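Local coordinates for protein carbohydrate deacetylase (Enterococcus faecalis, PDB 2I5I) that probably deacetylates acetylated carbohydrates in oligosaccharide breakdown, probably with magnesium, as a homodimer of the YdjC family, at residues Gly62-Leu67 / Asp128-Val133; Asn132-Asn137 / Pro154-Ser159; Ile8-Asp13 / Ser35-Pro40; Glu109-Ile114 / Leu145-Lys150. One frame throughout, in Å; residues are numbered along the deposited sequence.

Contact 1. Residues Gly62-Leu67 / Asp128-Val133; sequences GVHLTL and DSHHNV
His-64 ND1 gives its hydrogen to Asp-128 OD1 at 2.6 Å. The bond is almost straight, 178° at the hydrogen. The carboxylate oxygen lies in the imidazole plane, but the ring nitrogen meets it from above the carboxylate plane. The bond fixes the rotation of the His-64 ring. With ND1 held this way, NE2 faces His-130. Water 1 bridges the two histidines, 2.7 Å from His-64 NE2 and 2.7 Å from His-130 ND1. His-64 NE2 lies at the edge of the His-130 ring, and the two ring planes stand 78° apart. The backbone N of His-130 sits over one face of His-64. His-130 is a predicted magnesium ligand. The donor atoms of Asp-13 and the two histidines converge, consistent with a possible metal site.

The site lies at the C-terminal ends of two neighbouring parallel strands, 60-65 and 127-129, of the central sheet. Three backbone bonds hold them: Asp-128 N to Val-63 O, Leu-65 N to Asp-128 O, and His-130 N to Leu-65 O at 2.8 Å. The last one ties His-130 to the end of strand 60-65. With CG anti to the backbone N (chi1 -175°), the His-130 side chain runs alongside Thr-66, and its CD2 is 3.5 Å from Thr-66 OG1. Thr-66 OG1 has its hydrogen-bond partner in Thr-68 N. Further out, water 2 joins Leu-67 N to His-130 O. Asp-128 OD2 is hydrogen-bonded to Thr-37.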
loop_
_atom_site.group_PDB
_atom_site.type_symbol
_atom_site.label_atom_id
_atom_site.label_comp_id
_atom_site.label_asym_id
_atom_site.label_seq_id
_atom_site.Cartn_x
_atom_site.Cartn_y
_atom_site.Cartn_z
ATOM N N GLY A 62 -19.002 -11.790 0.386
ATOM C CA GLY A 62 -19.657 -12.884 -0.318
ATOM C C GLY A 62 -20.252 -12.391 -1.623
ATOM O O GLY A 62 -20.174 -11.205 -1.985
ATOM N N VAL A 63 -20.880 -13.315 -2.362
ATOM C CA VAL A 63 -21.412 -12.971 -3.682
ATOM C C VAL A 63 -22.933 -12.819 -3.620
ATOM O O VAL A 63 -23.655 -13.699 -3.135
ATOM C CB VAL A 63 -20.984 -13.989 -4.752
ATOM C CG1 VAL A 63 -21.389 -15.419 -4.385
ATOM C CG2 VAL A 63 -21.541 -13.638 -6.125
ATOM N N HIS A 64 -23.409 -11.673 -4.098
ATOM C CA HIS A 64 -24.794 -11.275 -4.172
ATOM C C HIS A 64 -25.380 -11.649 -5.534
ATOM O O HIS A 64 -25.302 -10.906 -6.512
ATOM C CB HIS A 64 -24.918 -9.768 -3.955
ATOM C CG HIS A 64 -26.164 -9.311 -3.266
ATOM N ND1 HIS A 64 -26.733 -9.978 -2.214
ATOM C CD2 HIS A 64 -26.956 -8.236 -3.465
ATOM C CE1 HIS A 64 -27.813 -9.357 -1.791
ATOM N NE2 HIS A 64 -27.977 -8.281 -2.543
ATOM N N LEU A 65 -25.954 -12.859 -5.635
ATOM C CA LEU A 65 -26.542 -13.264 -6.913
ATOM C C LEU A 65 -27.821 -12.489 -7.199
ATOM O O LEU A 65 -28.479 -12.062 -6.252
ATOM C CB LEU A 65 -26.849 -14.762 -6.903
ATOM C CG LEU A 65 -25.678 -15.715 -6.656
ATOM C CD1 LEU A 65 -26.278 -17.107 -6.439
ATOM C CD2 LEU A 65 -24.673 -15.720 -7.783
ATOM N N THR A 66 -28.182 -12.306 -8.468
ATOM C CA THR A 66 -29.386 -11.609 -8.855
ATOM C C THR A 66 -30.020 -12.129 -10.147
ATOM O O THR A 66 -29.375 -12.668 -11.050
ATOM C CB THR A 66 -29.119 -10.084 -9.026
ATOM O OG1 THR A 66 -30.363 -9.403 -9.212
ATOM C CG2 THR A 66 -28.245 -9.853 -10.230
ATOM N N LEU A 67 -31.332 -11.946 -10.184
ATOM C CA LEU A 67 -32.155 -12.140 -11.349
ATOM C C LEU A 67 -33.011 -10.910 -11.641
ATOM O O LEU A 67 -33.772 -10.909 -12.600
ATOM C CB LEU A 67 -33.098 -13.342 -11.166
ATOM C CG LEU A 67 -32.420 -14.711 -11.136
ATOM C CD1 LEU A 67 -33.427 -15.815 -10.836
ATOM C CD2 LEU A 67 -31.701 -15.005 -12.441
ATOM N N ASP A 128 -25.549 -15.218 -1.259
ATOM C CA ASP A 128 -26.883 -14.754 -0.907
ATOM C C ASP A 128 -27.488 -14.182 -2.180
ATOM O O ASP A 128 -26.856 -14.341 -3.232
ATOM C CB ASP A 128 -26.852 -13.785 0.251
ATOM C CG ASP A 128 -26.328 -12.394 -0.077
ATOM O OD1 ASP A 128 -25.858 -12.159 -1.202
ATOM O OD2 ASP A 128 -26.394 -11.542 0.838
ATOM N N SER A 129 -28.636 -13.505 -2.118
ATOM C CA SER A 129 -29.193 -12.980 -3.351
ATOM C C SER A 129 -29.969 -11.682 -3.137
ATOM O O SER A 129 -30.641 -11.488 -2.107
ATOM C CB SER A 129 -30.198 -13.990 -3.971
ATOM O OG SER A 129 -31.280 -13.824 -3.053
ATOM N N HIS A 130 -29.857 -10.856 -4.166
ATOM C CA HIS A 130 -30.591 -9.611 -4.310
ATOM C C HIS A 130 -32.082 -9.904 -4.320
ATOM O O HIS A 130 -32.487 -10.836 -5.027
ATOM C CB HIS A 130 -30.188 -8.935 -5.612
ATOM C CG HIS A 130 -30.767 -7.579 -5.840
ATOM N ND1 HIS A 130 -30.494 -6.505 -5.024
ATOM C CD2 HIS A 130 -31.597 -7.119 -6.805
ATOM C CE1 HIS A 130 -31.140 -5.434 -5.470
ATOM N NE2 HIS A 130 -31.818 -5.781 -6.552
ATOM N N HIS A 131 -32.847 -9.161 -3.546
ATOM C CA HIS A 131 -34.286 -9.362 -3.451
ATOM C C HIS A 131 -34.635 -10.741 -2.895
ATOM O O HIS A 131 -35.778 -11.182 -3.079
ATOM C CB HIS A 131 -34.929 -9.190 -4.832
ATOM C CG HIS A 131 -34.887 -7.756 -5.297
ATOM N ND1 HIS A 131 -35.266 -7.379 -6.563
ATOM C CD2 HIS A 131 -34.501 -6.616 -4.669
ATOM C CE1 HIS A 131 -35.122 -6.073 -6.695
ATOM N NE2 HIS A 131 -34.660 -5.570 -5.556
ATOM N N ASN A 132 -33.666 -11.387 -2.253
ATOM C CA ASN A 132 -33.847 -12.738 -1.724
ATOM C C ASN A 132 -34.514 -13.668 -2.732
ATOM O O ASN A 132 -35.401 -14.443 -2.336
ATOM C CB ASN A 132 -34.676 -12.740 -0.438
ATOM C CG ASN A 132 -34.407 -13.971 0.412
ATOM O OD1 ASN A 132 -33.301 -14.504 0.412
ATOM N ND2 ASN A 132 -35.426 -14.412 1.136
ATOM N N VAL A 133 -34.114 -13.609 -4.001
ATOM C CA VAL A 133 -34.748 -14.439 -5.020
ATOM C C VAL A 133 -34.487 -15.941 -4.899
ATOM O O VAL A 133 -35.317 -16.700 -5.436
ATOM C CB VAL A 133 -34.364 -13.953 -6.444
ATOM C CG1 VAL A 133 -35.033 -12.592 -6.683
ATOM C CG2 VAL A 133 -32.870 -13.899 -6.674
HETATM O O HOH W 1 -30.020 -6.531 -2.360
HETATM O O HOH W 2 -32.304 -10.745 -7.783
#

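Contact 2. Residues Asn132-Asn137 / Pro154-Ser159; sequences NVHGKN and PLRNAS
His-134 NE2 donates to the backbone O of Arg-156 at 2.9 Å, nearly straight at 173°. The acceptor lies in the imidazole plane, while the donor stands above the plane of the carbonyl. The other ring nitrogen, ND1, is hydrogen-bonded to Ser-129 OG, so both nitrogens of this buried ring are used. A weak bond runs from Asn-132 ND2 to Ala-158 O at 3.5 Å.

Two waters add polar bridges. Both donate to Asn-132 OD1. Water 3 also donates to Asn-157 O, and water 4 accepts from Arg-156 NH1 at 3.1 Å. The guanidinium of Arg-156 forms salt bridges with Asp-12 and Glu-210. The contact joins the loops at the two ends of helix 138-151. Asn-137 is the N-cap of that helix. In the other loop Asn-157 OD1 accepts from Ser-159 N at 2.8 Å, an Asx turn.

The apolar contacts are few. His-134 and Leu-155 approach from opposite directions, and Leu-155 CD1 is 3.7 Å from both NE2 and CD2 of the His-134 ring. Ala-158 CB comes within 3.7 Å of Gly-135 CA.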
loop_
_atom_site.group_PDB
_atom_site.type_symbol
_atom_site.label_atom_id
_atom_site.label_comp_id
_atom_site.label_asym_id
_atom_site.label_seq_id
_atom_site.Cartn_x
_atom_site.Cartn_y
_atom_site.Cartn_z
ATOM N N ASN A 132 -33.666 -11.387 -2.253
ATOM C CA ASN A 132 -33.847 -12.738 -1.724
ATOM C C ASN A 132 -34.514 -13.668 -2.732
ATOM O O ASN A 132 -35.401 -14.443 -2.336
ATOM C CB ASN A 132 -34.676 -12.740 -0.438
ATOM C CG ASN A 132 -34.407 -13.971 0.412
ATOM O OD1 ASN A 132 -33.301 -14.504 0.412
ATOM N ND2 ASN A 132 -35.426 -14.412 1.136
ATOM N N VAL A 133 -34.114 -13.609 -4.001
ATOM C CA VAL A 133 -34.748 -14.439 -5.020
ATOM C C VAL A 133 -34.487 -15.941 -4.899
ATOM O O VAL A 133 -35.317 -16.700 -5.436
ATOM C CB VAL A 133 -34.364 -13.953 -6.444
ATOM C CG1 VAL A 133 -35.033 -12.592 -6.683
ATOM C CG2 VAL A 133 -32.870 -13.899 -6.674
ATOM N N HIS A 134 -33.479 -16.505 -4.299
ATOM C CA HIS A 134 -33.109 -17.837 -3.896
ATOM C C HIS A 134 -34.041 -18.358 -2.803
ATOM O O HIS A 134 -34.002 -19.552 -2.501
ATOM C CB HIS A 134 -31.673 -17.942 -3.412
ATOM C CG HIS A 134 -31.231 -17.713 -2.026
ATOM N ND1 HIS A 134 -31.058 -16.469 -1.462
ATOM C CD2 HIS A 134 -30.863 -18.580 -1.039
ATOM C CE1 HIS A 134 -30.638 -16.574 -0.218
ATOM N NE2 HIS A 134 -30.505 -17.857 0.076
ATOM N N GLY A 135 -34.858 -17.477 -2.234
ATOM C CA GLY A 135 -35.860 -17.894 -1.270
ATOM C C GLY A 135 -37.264 -17.617 -1.762
ATOM O O GLY A 135 -38.245 -17.672 -1.022
ATOM N N LYS A 136 -37.411 -17.312 -3.046
ATOM C CA LYS A 136 -38.735 -16.988 -3.571
ATOM C C LYS A 136 -39.630 -18.232 -3.655
ATOM O O LYS A 136 -40.849 -18.138 -3.497
ATOM C CB LYS A 136 -38.614 -16.377 -4.961
ATOM C CG LYS A 136 -39.929 -16.035 -5.652
ATOM C CD LYS A 136 -40.873 -15.284 -4.737
ATOM C CE LYS A 136 -41.589 -14.143 -5.450
ATOM N NZ LYS A 136 -42.202 -13.238 -4.418
ATOM N N ASN A 137 -38.985 -19.351 -3.914
ATOM C CA ASN A 137 -39.580 -20.670 -4.006
ATOM C C ASN A 137 -38.477 -21.724 -3.970
ATOM O O ASN A 137 -37.295 -21.445 -4.199
ATOM C CB ASN A 137 -40.455 -20.822 -5.254
ATOM C CG ASN A 137 -39.749 -20.863 -6.569
ATOM O OD1 ASN A 137 -38.674 -21.437 -6.744
ATOM N ND2 ASN A 137 -40.325 -20.244 -7.596
ATOM N N PRO A 154 -21.041 -21.688 1.970
ATOM C CA PRO A 154 -22.265 -21.599 2.767
ATOM C C PRO A 154 -23.200 -20.593 2.088
ATOM O O PRO A 154 -22.743 -19.735 1.320
ATOM C CB PRO A 154 -21.803 -21.095 4.122
ATOM C CG PRO A 154 -20.510 -20.407 3.828
ATOM C CD PRO A 154 -19.882 -21.116 2.671
ATOM N N LEU A 155 -24.476 -20.724 2.392
ATOM C CA LEU A 155 -25.535 -19.986 1.737
ATOM C C LEU A 155 -26.457 -19.333 2.744
ATOM O O LEU A 155 -26.825 -19.968 3.743
ATOM C CB LEU A 155 -26.346 -20.974 0.873
ATOM C CG LEU A 155 -27.611 -20.440 0.238
ATOM C CD1 LEU A 155 -27.260 -19.375 -0.811
ATOM C CD2 LEU A 155 -28.430 -21.535 -0.428
ATOM N N ARG A 156 -26.854 -18.094 2.491
ATOM C CA ARG A 156 -27.745 -17.375 3.371
ATOM C C ARG A 156 -29.031 -18.189 3.621
ATOM O O ARG A 156 -29.567 -18.740 2.657
ATOM C CB ARG A 156 -28.137 -16.019 2.764
ATOM C CG ARG A 156 -29.239 -15.327 3.544
ATOM C CD ARG A 156 -29.566 -13.980 2.910
ATOM N NE ARG A 156 -28.677 -12.950 3.460
ATOM C CZ ARG A 156 -28.724 -11.675 3.061
ATOM N NH1 ARG A 156 -29.578 -11.297 2.132
ATOM N NH2 ARG A 156 -27.908 -10.756 3.583
ATOM N N ASN A 157 -29.481 -18.201 4.861
ATOM C CA ASN A 157 -30.762 -18.841 5.198
ATOM C C ASN A 157 -31.871 -18.124 4.444
ATOM O O ASN A 157 -32.133 -16.935 4.645
ATOM C CB ASN A 157 -30.937 -18.814 6.698
ATOM C CG ASN A 157 -32.259 -19.290 7.241
ATOM O OD1 ASN A 157 -33.298 -19.198 6.590
ATOM N ND2 ASN A 157 -32.170 -19.795 8.469
ATOM N N ALA A 158 -32.559 -18.861 3.582
ATOM C CA ALA A 158 -33.602 -18.288 2.755
ATOM C C ALA A 158 -34.958 -18.082 3.393
ATOM O O ALA A 158 -35.840 -17.478 2.743
ATOM C CB ALA A 158 -33.763 -19.218 1.538
ATOM N N SER A 159 -35.239 -18.541 4.617
ATOM C CA SER A 159 -36.628 -18.369 5.098
ATOM C C SER A 159 -36.873 -17.068 5.835
ATOM O O SER A 159 -36.175 -16.782 6.801
ATOM C CB SER A 159 -36.999 -19.553 6.009
ATOM O OG SER A 159 -37.949 -19.224 7.018
HETATM O O HOH W 3 -33.015 -14.641 3.399
HETATM O O HOH W 4 -30.965 -13.137 0.026
#

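Contact 3. Residues Ile8-Asp13 / Ser35-Pro40; sequences IINADD and STTALP
Two neighbouring parallel strands of the central sheet, 6-11 and 35-38, meet here, and the first leads into the possible metal site. Ser-35 N donates to Ile-9 O, Ala-11 N to Ser-35 O at 2.9 Å, and Thr-37 N to Ala-11 O at 3.1 Å. A second donor also reaches Ala-11 O: the hydroxyl of Thr-36, with OG1 2.6 Å away. The two donors come from opposite faces of the carbonyl plane. Thr-36 OG1 gets there because it is anti to its own backbone N (chi1 -169°).

Asn-10 and Ser-35 lie on the face of the sheet opposite Ala-11 and Thr-36. Ser-35 OG donates to Asn-10 OD1 at 2.7 Å. The amide nitrogen, Asn-10 ND2, reaches Thr-37 OG1 through a weak bond of 3.4 Å. It also makes a weak bond to Asp-12 OD1. The Asn-10 amide is thus engaged at both ends. The stronger partner of Thr-37 OG1 is Asp-128 OD2, and that of Asp-12 OD1 is Arg-156 NH2.

The chain turns a corner at Asp-12. Beyond it Asp-13 lies beside Leu-39, with Asp-13 OD1 4.1 Å from Leu-39 CD1. Asp-13 OD2 forms a salt bridge with Arg-232. Strand 6-11 also pairs with strand 208-213, and strand 60-65 continues the sheet beyond 35-38. Phe-14 of strand 13-14 packs against Thr-36 and Ala-38.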
loop_
_atom_site.group_PDB
_atom_site.type_symbol
_atom_site.label_atom_id
_atom_site.label_comp_id
_atom_site.label_asym_id
_atom_site.label_seq_id
_atom_site.Cartn_x
_atom_site.Cartn_y
_atom_site.Cartn_z
ATOM N N ILE A 8 -23.663 -12.455 12.478
ATOM C CA ILE A 8 -23.207 -11.941 11.207
ATOM C C ILE A 8 -24.141 -10.785 10.862
ATOM O O ILE A 8 -25.362 -10.942 10.788
ATOM C CB ILE A 8 -23.244 -13.040 10.141
ATOM C CG1 ILE A 8 -22.393 -14.262 10.463
ATOM C CG2 ILE A 8 -22.891 -12.450 8.785
ATOM C CD1 ILE A 8 -22.651 -15.420 9.527
ATOM N N ILE A 9 -23.594 -9.605 10.686
ATOM C CA ILE A 9 -24.248 -8.378 10.254
ATOM C C ILE A 9 -23.698 -8.091 8.867
ATOM O O ILE A 9 -22.545 -7.739 8.664
ATOM C CB ILE A 9 -24.023 -7.211 11.229
ATOM C CG1 ILE A 9 -24.427 -7.605 12.637
ATOM C CG2 ILE A 9 -24.748 -5.952 10.787
ATOM C CD1 ILE A 9 -24.285 -6.554 13.702
ATOM N N ASN A 10 -24.577 -8.347 7.895
ATOM C CA ASN A 10 -24.140 -8.363 6.503
ATOM C C ASN A 10 -24.846 -7.243 5.760
ATOM O O ASN A 10 -26.072 -7.164 5.728
ATOM C CB ASN A 10 -24.429 -9.702 5.803
ATOM C CG ASN A 10 -23.901 -9.723 4.378
ATOM O OD1 ASN A 10 -22.810 -10.237 4.092
ATOM N ND2 ASN A 10 -24.695 -9.169 3.489
ATOM N N ALA A 11 -24.023 -6.403 5.141
ATOM C CA ALA A 11 -24.534 -5.323 4.307
ATOM C C ALA A 11 -24.760 -5.822 2.893
ATOM O O ALA A 11 -23.817 -6.248 2.222
ATOM C CB ALA A 11 -23.552 -4.152 4.293
ATOM N N ASP A 12 -25.991 -5.783 2.407
ATOM C CA ASP A 12 -26.244 -6.160 1.027
ATOM C C ASP A 12 -25.874 -5.031 0.056
ATOM O O ASP A 12 -25.885 -3.849 0.426
ATOM C CB ASP A 12 -27.720 -6.553 0.880
ATOM C CG ASP A 12 -28.088 -7.785 1.685
ATOM O OD1 ASP A 12 -27.237 -8.318 2.429
ATOM O OD2 ASP A 12 -29.256 -8.228 1.574
ATOM N N ASP A 13 -25.514 -5.394 -1.161
ATOM C CA ASP A 13 -25.362 -4.512 -2.302
ATOM C C ASP A 13 -23.989 -3.858 -2.417
ATOM O O ASP A 13 -23.857 -2.794 -3.028
ATOM C CB ASP A 13 -26.433 -3.408 -2.282
ATOM C CG ASP A 13 -27.846 -3.920 -2.496
ATOM O OD1 ASP A 13 -27.961 -5.047 -3.016
ATOM O OD2 ASP A 13 -28.835 -3.226 -2.152
ATOM N N SER A 35 -19.613 -8.116 7.477
ATOM C CA SER A 35 -19.658 -8.768 6.185
ATOM C C SER A 35 -20.456 -7.961 5.177
ATOM O O SER A 35 -21.280 -7.128 5.587
ATOM C CB SER A 35 -20.307 -10.140 6.410
ATOM O OG SER A 35 -20.447 -10.855 5.202
ATOM N N THR A 36 -20.233 -8.222 3.906
ATOM C CA THR A 36 -21.052 -7.680 2.831
ATOM C C THR A 36 -21.155 -8.700 1.711
ATOM O O THR A 36 -20.333 -9.622 1.607
ATOM C CB THR A 36 -20.474 -6.348 2.329
ATOM O OG1 THR A 36 -21.368 -5.640 1.452
ATOM C CG2 THR A 36 -19.190 -6.632 1.550
ATOM N N THR A 37 -22.154 -8.503 0.863
ATOM C CA THR A 37 -22.249 -9.328 -0.353
ATOM C C THR A 37 -22.349 -8.406 -1.568
ATOM O O THR A 37 -23.127 -7.450 -1.472
ATOM C CB THR A 37 -23.427 -10.304 -0.324
ATOM O OG1 THR A 37 -24.626 -9.651 0.087
ATOM C CG2 THR A 37 -23.096 -11.408 0.681
ATOM N N ALA A 38 -21.557 -8.725 -2.568
ATOM C CA ALA A 38 -21.277 -7.882 -3.716
ATOM C C ALA A 38 -21.899 -8.339 -5.021
ATOM O O ALA A 38 -21.958 -9.543 -5.287
ATOM C CB ALA A 38 -19.750 -7.839 -3.884
ATOM N N LEU A 39 -22.323 -7.372 -5.837
ATOM C CA LEU A 39 -22.920 -7.635 -7.140
ATOM C C LEU A 39 -21.917 -7.637 -8.278
ATOM O O LEU A 39 -21.547 -6.581 -8.809
ATOM C CB LEU A 39 -23.999 -6.594 -7.409
ATOM C CG LEU A 39 -25.180 -6.482 -6.444
ATOM C CD1 LEU A 39 -25.699 -5.055 -6.411
ATOM C CD2 LEU A 39 -26.292 -7.463 -6.858
ATOM N N PRO A 40 -21.466 -8.786 -8.769
ATOM C CA PRO A 40 -20.646 -8.812 -9.972
ATOM C C PRO A 40 -21.326 -8.298 -11.238
ATOM O O PRO A 40 -20.677 -7.969 -12.239
ATOM C CB PRO A 40 -20.324 -10.308 -10.187
ATOM C CG PRO A 40 -21.162 -11.047 -9.217
ATOM C CD PRO A 40 -21.720 -10.123 -8.198
#

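Contact 4. Residues Glu109-Ile114 / Leu145-Lys150; sequences EWDAQI and LALARK
Trp-110 meets Leu-147 close to its ring plane: Leu-147 CD1 approaches at the edge and packs on Trp-110 CB at 3.5 Å. Gln-113 NE2 also lies in the plane at the edge of the indole. Val-143 and Ala-144 of helix 138-151 touch the same side chain. The indole NE1 makes a weak hydrogen bond to Thr-66 O.

Two helices that follow strands of the central sheet, 103-117 and 138-151, pack side by side on its outside. Strand 127-129 comes between them in the chain. The two short segments run in broadly similar directions, 39° apart, with axes 10.6 Å apart at closest approach. Leu-147 is the main apolar link. Its CG is anti to the carbonyl carbon (chi1 -72°), which sends the branched end toward the facing helix. There the two methyls part: CD1 goes to Trp-110 and CD2 to Asp-111 CB, 3.7 Å away. Ile-114 CD1 touches Leu-147 CB at 4.1 Å. On the sheet side, Trp-110 and Ile-114 touch Leu-65 of strand 60-65.

Polar groups lie at one side of the apolar contact. Asp-111 OD1 is hydrogen-bonded to Tyr-151 OH. Asp-111 OD2 forms a salt bridge with Lys-6 of the second subunit, and Lys-150 forms one with Glu-207 of that subunit. The acid and the lysine of this contact thus sit at the subunit interface. The extended Lys-150 chain crosses Asp-111 at about a right angle, and Lys-150 NZ meets the same oxygen, Asp-111 OD1, from above the carboxylate plane, forming a salt bridge at 2.9 Å.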
loop_
_atom_site.group_PDB
_atom_site.type_symbol
_atom_site.label_atom_id
_atom_site.label_comp_id
_atom_site.label_asym_id
_atom_site.label_seq_id
_atom_site.Cartn_x
_atom_site.Cartn_y
_atom_site.Cartn_z
ATOM N N GLU A 109 -26.550 -18.725 -15.390
ATOM C CA GLU A 109 -26.274 -17.308 -15.121
ATOM C C GLU A 109 -25.667 -17.130 -13.734
ATOM O O GLU A 109 -24.686 -16.390 -13.567
ATOM C CB GLU A 109 -27.552 -16.480 -15.279
ATOM C CG GLU A 109 -27.426 -15.051 -14.762
ATOM C CD GLU A 109 -26.405 -14.213 -15.494
ATOM O OE1 GLU A 109 -26.062 -14.544 -16.648
ATOM O OE2 GLU A 109 -25.970 -13.176 -14.930
ATOM N N TRP A 110 -26.228 -17.792 -12.718
ATOM C CA TRP A 110 -25.648 -17.622 -11.374
ATOM C C TRP A 110 -24.248 -18.196 -11.311
ATOM O O TRP A 110 -23.339 -17.660 -10.662
ATOM C CB TRP A 110 -26.605 -18.222 -10.342
ATOM C CG TRP A 110 -27.763 -17.321 -10.022
ATOM C CD1 TRP A 110 -28.018 -16.054 -10.475
ATOM C CD2 TRP A 110 -28.844 -17.652 -9.139
ATOM N NE1 TRP A 110 -29.193 -15.593 -9.921
ATOM C CE2 TRP A 110 -29.727 -16.549 -9.099
ATOM C CE3 TRP A 110 -29.148 -18.782 -8.385
ATOM C CZ2 TRP A 110 -30.884 -16.571 -8.322
ATOM C CZ3 TRP A 110 -30.302 -18.794 -7.617
ATOM C CH2 TRP A 110 -31.169 -17.700 -7.584
ATOM N N ASP A 111 -24.015 -19.312 -12.011
ATOM C CA ASP A 111 -22.667 -19.865 -12.083
ATOM C C ASP A 111 -21.739 -18.817 -12.693
ATOM O O ASP A 111 -20.630 -18.557 -12.225
ATOM C CB ASP A 111 -22.698 -21.142 -12.905
ATOM C CG ASP A 111 -21.355 -21.785 -13.184
ATOM O OD1 ASP A 111 -20.738 -22.356 -12.249
ATOM O OD2 ASP A 111 -20.907 -21.735 -14.343
ATOM N N ALA A 112 -22.187 -18.191 -13.765
ATOM C CA ALA A 112 -21.452 -17.107 -14.409
ATOM C C ALA A 112 -21.194 -15.954 -13.440
ATOM O O ALA A 112 -20.128 -15.339 -13.471
ATOM C CB ALA A 112 -22.248 -16.629 -15.611
ATOM N N GLN A 113 -22.161 -15.657 -12.572
ATOM C CA GLN A 113 -21.990 -14.550 -11.632
ATOM C C GLN A 113 -20.921 -14.870 -10.609
ATOM O O GLN A 113 -20.192 -14.029 -10.093
ATOM C CB GLN A 113 -23.317 -14.218 -10.935
ATOM C CG GLN A 113 -24.211 -13.383 -11.859
ATOM C CD GLN A 113 -25.598 -13.144 -11.295
ATOM O OE1 GLN A 113 -25.838 -13.004 -10.090
ATOM N NE2 GLN A 113 -26.587 -13.073 -12.185
ATOM N N ILE A 114 -20.808 -16.158 -10.297
ATOM C CA ILE A 114 -19.816 -16.558 -9.297
ATOM C C ILE A 114 -18.440 -16.484 -9.915
ATOM O O ILE A 114 -17.507 -15.972 -9.300
ATOM C CB ILE A 114 -20.107 -17.964 -8.742
ATOM C CG1 ILE A 114 -21.349 -17.977 -7.858
ATOM C CG2 ILE A 114 -18.884 -18.523 -8.039
ATOM C CD1 ILE A 114 -21.874 -19.365 -7.537
ATOM N N LEU A 145 -28.643 -23.894 -3.876
ATOM C CA LEU A 145 -27.978 -24.939 -3.103
ATOM C C LEU A 145 -27.061 -25.769 -3.971
ATOM O O LEU A 145 -25.960 -26.179 -3.577
ATOM C CB LEU A 145 -28.998 -25.854 -2.405
ATOM C CG LEU A 145 -29.731 -25.150 -1.244
ATOM C CD1 LEU A 145 -31.102 -25.776 -1.044
ATOM C CD2 LEU A 145 -28.890 -25.170 0.013
ATOM N N ALA A 146 -27.487 -26.011 -5.220
ATOM C CA ALA A 146 -26.644 -26.753 -6.145
ATOM C C ALA A 146 -25.330 -26.004 -6.389
ATOM O O ALA A 146 -24.272 -26.628 -6.432
ATOM C CB ALA A 146 -27.362 -27.030 -7.455
ATOM N N LEU A 147 -25.376 -24.677 -6.536
ATOM C CA LEU A 147 -24.112 -23.936 -6.755
ATOM C C LEU A 147 -23.302 -23.823 -5.469
ATOM O O LEU A 147 -22.059 -23.773 -5.465
ATOM C CB LEU A 147 -24.467 -22.592 -7.389
ATOM C CG LEU A 147 -24.920 -22.671 -8.860
ATOM C CD1 LEU A 147 -25.785 -21.488 -9.254
ATOM C CD2 LEU A 147 -23.703 -22.812 -9.744
ATOM N N ALA A 148 -23.956 -23.809 -4.324
ATOM C CA ALA A 148 -23.304 -23.819 -3.020
ATOM C C ALA A 148 -22.458 -25.089 -2.888
ATOM O O ALA A 148 -21.320 -25.052 -2.416
ATOM C CB ALA A 148 -24.285 -23.732 -1.869
ATOM N N ARG A 149 -23.066 -26.208 -3.329
ATOM C CA ARG A 149 -22.336 -27.484 -3.223
ATOM C C ARG A 149 -21.183 -27.506 -4.216
ATOM O O ARG A 149 -20.095 -27.962 -3.873
ATOM C CB ARG A 149 -23.277 -28.684 -3.403
ATOM C CG ARG A 149 -24.486 -28.637 -2.501
ATOM C CD ARG A 149 -25.518 -29.729 -2.743
ATOM N NE ARG A 149 -26.398 -29.767 -1.580
ATOM C CZ ARG A 149 -27.698 -29.633 -1.478
ATOM N NH1 ARG A 149 -28.471 -29.434 -2.539
ATOM N NH2 ARG A 149 -28.252 -29.701 -0.274
ATOM N N LYS A 150 -21.402 -26.992 -5.415
ATOM C CA LYS A 150 -20.445 -26.984 -6.507
ATOM C C LYS A 150 -19.222 -26.140 -6.144
ATOM O O LYS A 150 -18.101 -26.540 -6.474
ATOM C CB LYS A 150 -21.062 -26.464 -7.797
ATOM C CG LYS A 150 -20.076 -26.332 -8.942
ATOM C CD LYS A 150 -20.654 -25.465 -10.054
ATOM C CE LYS A 150 -19.783 -25.489 -11.295
ATOM N NZ LYS A 150 -20.578 -25.274 -12.540
#

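How the contacts relate
Contacts 1 and 3 are parts of one parallel sheet, with centres 9 Å apart. Gly-62 N to Thr-36 O, at 2.8 Å, ties their strands together. Both supply the possible metal site: His-64 NE2 of contact 1 is 3.3 Å from Asp-13 OD1 of contact 3. Contact 2 reaches the site's surroundings through Arg-156, whose NH2 is 2.8 Å from Asp-12 OD1. It shares Asn-132 and Val-133 with contact 1. Contact 4 touches contact 1 through Gln-113, whose OE1 is 2.9 Å from Thr-66 N. It also meets contact 2, with Val-133 CG2 3.7 Å from Trp-110 CZ2. Contacts 3 and 4 are the farthest apart, about 17 Å between centres.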